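PDB 4TVM: citrate synthase from Mycobacterium tuberculosis, which catalyses the condensation of oxaloacetate with acetyl-CoA and water to give citrate and free CoA, the entry step of the Krebs cycle. Local coordinates for residues Leu92-Leu97 against Gln159-Thr164. Numbering follows the deposited sequence.
Sequences LIYGEL and QVELST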
loop_
_atom_site.group_PDB
_atom_site.type_symbol
_atom_site.label_atom_id
_atom_site.label_comp_id
_atom_site.label_asym_id
_atom_site.label_seq_id
_atom_site.Cartn_x
_atom_site.Cartn_y
_atom_site.Cartn_z
ATOM N N LEU A 92 -11.630 18.767 6.300
ATOM C CA LEU A 92 -10.939 18.131 5.220
ATOM C C LEU A 92 -11.821 17.146 4.514
ATOM O O LEU A 92 -11.859 17.125 3.282
ATOM C CB LEU A 92 -9.780 17.345 5.753
ATOM C CG LEU A 92 -8.518 18.045 6.185
ATOM C CD1 LEU A 92 -7.786 17.018 7.018
ATOM C CD2 LEU A 92 -7.702 18.464 4.989
ATOM N N ILE A 93 -12.482 16.288 5.284
ATOM C CA ILE A 93 -13.305 15.243 4.690
ATOM C C ILE A 93 -14.509 15.787 3.920
ATOM O O ILE A 93 -14.694 15.422 2.778
ATOM C CB ILE A 93 -13.752 14.240 5.765
ATOM C CG1 ILE A 93 -12.569 13.387 6.179
ATOM C CG2 ILE A 93 -14.895 13.361 5.294
ATOM C CD1 ILE A 93 -12.774 12.725 7.501
ATOM N N TYR A 94 -15.309 16.663 4.504
ATOM C CA TYR A 94 -16.515 17.131 3.800
ATOM C C TYR A 94 -16.307 18.474 3.140
ATOM O O TYR A 94 -17.197 18.991 2.495
ATOM C CB TYR A 94 -17.689 17.225 4.747
ATOM C CG TYR A 94 -17.879 15.980 5.543
ATOM C CD1 TYR A 94 -18.413 14.845 4.954
ATOM C CD2 TYR A 94 -17.512 15.920 6.873
ATOM C CE1 TYR A 94 -18.580 13.688 5.676
ATOM C CE2 TYR A 94 -17.657 14.763 7.594
ATOM C CZ TYR A 94 -18.196 13.662 6.992
ATOM O OH TYR A 94 -18.343 12.524 7.709
ATOM N N GLY A 95 -15.137 19.057 3.311
ATOM C CA GLY A 95 -14.774 20.226 2.537
ATOM C C GLY A 95 -15.280 21.562 3.023
ATOM O O GLY A 95 -15.112 22.559 2.328
ATOM N N GLU A 96 -15.877 21.617 4.207
ATOM C CA GLU A 96 -16.257 22.905 4.766
ATOM C C GLU A 96 -16.118 22.872 6.257
ATOM O O GLU A 96 -16.093 21.814 6.861
ATOM C CB GLU A 96 -17.715 23.235 4.435
ATOM C CG GLU A 96 -18.065 23.253 2.956
ATOM C CD GLU A 96 -17.639 24.523 2.242
ATOM O OE1 GLU A 96 -17.172 25.491 2.901
ATOM O OE2 GLU A 96 -17.783 24.546 0.997
ATOM N N LEU A 97 -16.064 24.042 6.880
ATOM C CA LEU A 97 -16.161 24.077 8.344
ATOM C C LEU A 97 -17.622 23.804 8.705
ATOM O O LEU A 97 -18.528 24.173 7.931
ATOM C CB LEU A 97 -15.726 25.409 8.920
ATOM C CG LEU A 97 -14.325 25.961 8.591
ATOM C CD1 LEU A 97 -14.300 27.486 8.611
ATOM C CD2 LEU A 97 -13.269 25.431 9.546
ATOM N N GLN A 159 -22.261 3.474 4.381
ATOM C CA GLN A 159 -21.288 2.484 4.789
ATOM C C GLN A 159 -19.913 3.109 4.873
ATOM O O GLN A 159 -19.195 2.919 5.847
ATOM C CB GLN A 159 -21.306 1.276 3.854
ATOM C CG GLN A 159 -22.058 0.127 4.503
ATOM C CD GLN A 159 -22.184 -1.095 3.622
ATOM O OE1 GLN A 159 -21.193 -1.686 3.186
ATOM N NE2 GLN A 159 -23.420 -1.475 3.330
ATOM N N VAL A 160 -19.556 3.886 3.868
ATOM C CA VAL A 160 -18.314 4.642 3.903
ATOM C C VAL A 160 -18.322 5.596 5.094
ATOM O O VAL A 160 -17.305 5.846 5.742
ATOM C CB VAL A 160 -18.197 5.474 2.649
ATOM C CG1 VAL A 160 -17.057 6.459 2.760
ATOM C CG2 VAL A 160 -17.978 4.556 1.452
ATOM N N GLU A 161 -19.498 6.124 5.364
ATOM C CA GLU A 161 -19.670 7.046 6.430
ATOM C C GLU A 161 -19.420 6.382 7.776
ATOM O O GLU A 161 -18.779 6.941 8.640
ATOM C CB GLU A 161 -21.104 7.551 6.390
ATOM C CG GLU A 161 -21.267 8.850 7.101
ATOM C CD GLU A 161 -20.500 9.956 6.405
ATOM O OE1 GLU A 161 -21.036 10.548 5.444
ATOM O OE2 GLU A 161 -19.349 10.213 6.814
ATOM N N LEU A 162 -19.969 5.189 7.950
ATOM C CA LEU A 162 -19.871 4.470 9.190
ATOM C C LEU A 162 -18.439 4.003 9.427
ATOM O O LEU A 162 -17.947 4.082 10.562
ATOM C CB LEU A 162 -20.812 3.281 9.127
ATOM C CG LEU A 162 -20.937 2.379 10.345
ATOM C CD1 LEU A 162 -21.328 3.162 11.585
ATOM C CD2 LEU A 162 -21.947 1.286 10.058
ATOM N N SER A 163 -17.738 3.552 8.384
ATOM C CA SER A 163 -16.327 3.205 8.574
ATOM C C SER A 163 -15.378 4.397 8.516
ATOM O O SER A 163 -14.207 4.275 8.911
ATOM C CB SER A 163 -15.855 2.077 7.624
ATOM O OG SER A 163 -16.021 2.399 6.251
ATOM N N THR A 164 -15.833 5.544 8.025
ATOM C CA THR A 164 -15.055 6.789 8.237
ATOM C C THR A 164 -15.064 7.080 9.733
ATOM O O THR A 164 -14.030 7.335 10.335
ATOM C CB THR A 164 -15.645 7.948 7.447
ATOM O OG1 THR A 164 -15.244 7.816 6.079
ATOM C CG2 THR A 164 -15.221 9.324 8.000
#
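Tyr94 and Glu161 reach across from opposite directions and join two helices of the mainly helical citrate synthase fold, the C-terminal end of helix 85-94 and the first turn of helix 159-182. Tyr94 OH donates a hydrogen bond of 2.7 Å to Glu161 OE2, which lies at the ring edge, in its plane. The phenol comes to that oxygen from above the carboxylate, 41° out of its plane. Tyrosine suits the place because its long, rigid ring carries a polar tip across a gap where the nearest CA atoms, those of Ile93 and Thr164, are 9.3 Å apart. Glutamate meets it with a flexible chain: CG stands anti to the backbone N, and a bend at chi2 (65°) turns the carboxylate to the hydroxyl. Beside this bond, Ile93 CD1 lies 4.2 Å from Thr164 CG2, a small apolar contact between buried branched residues. Ile93 CG2 packs over one face of the Tyr94 ring, 3.6 Å above its plane at the centre.

Further out, Arg400 of helix 383-403 forms a salt bridge with Glu161 OE2, so that oxygen has two partners, and the positive charge would probably stabilise the carboxylate. Gly95 leaves the helical conformation just after the tyrosine, with positive phi (83°), which glycine adopts without the strain a CB would bring. Threonine also suits a buried helix position: Thr164 OG1 turns back to Val160 O at 2.9 Å, reaching this carbonyl from the face opposite Thr164 N.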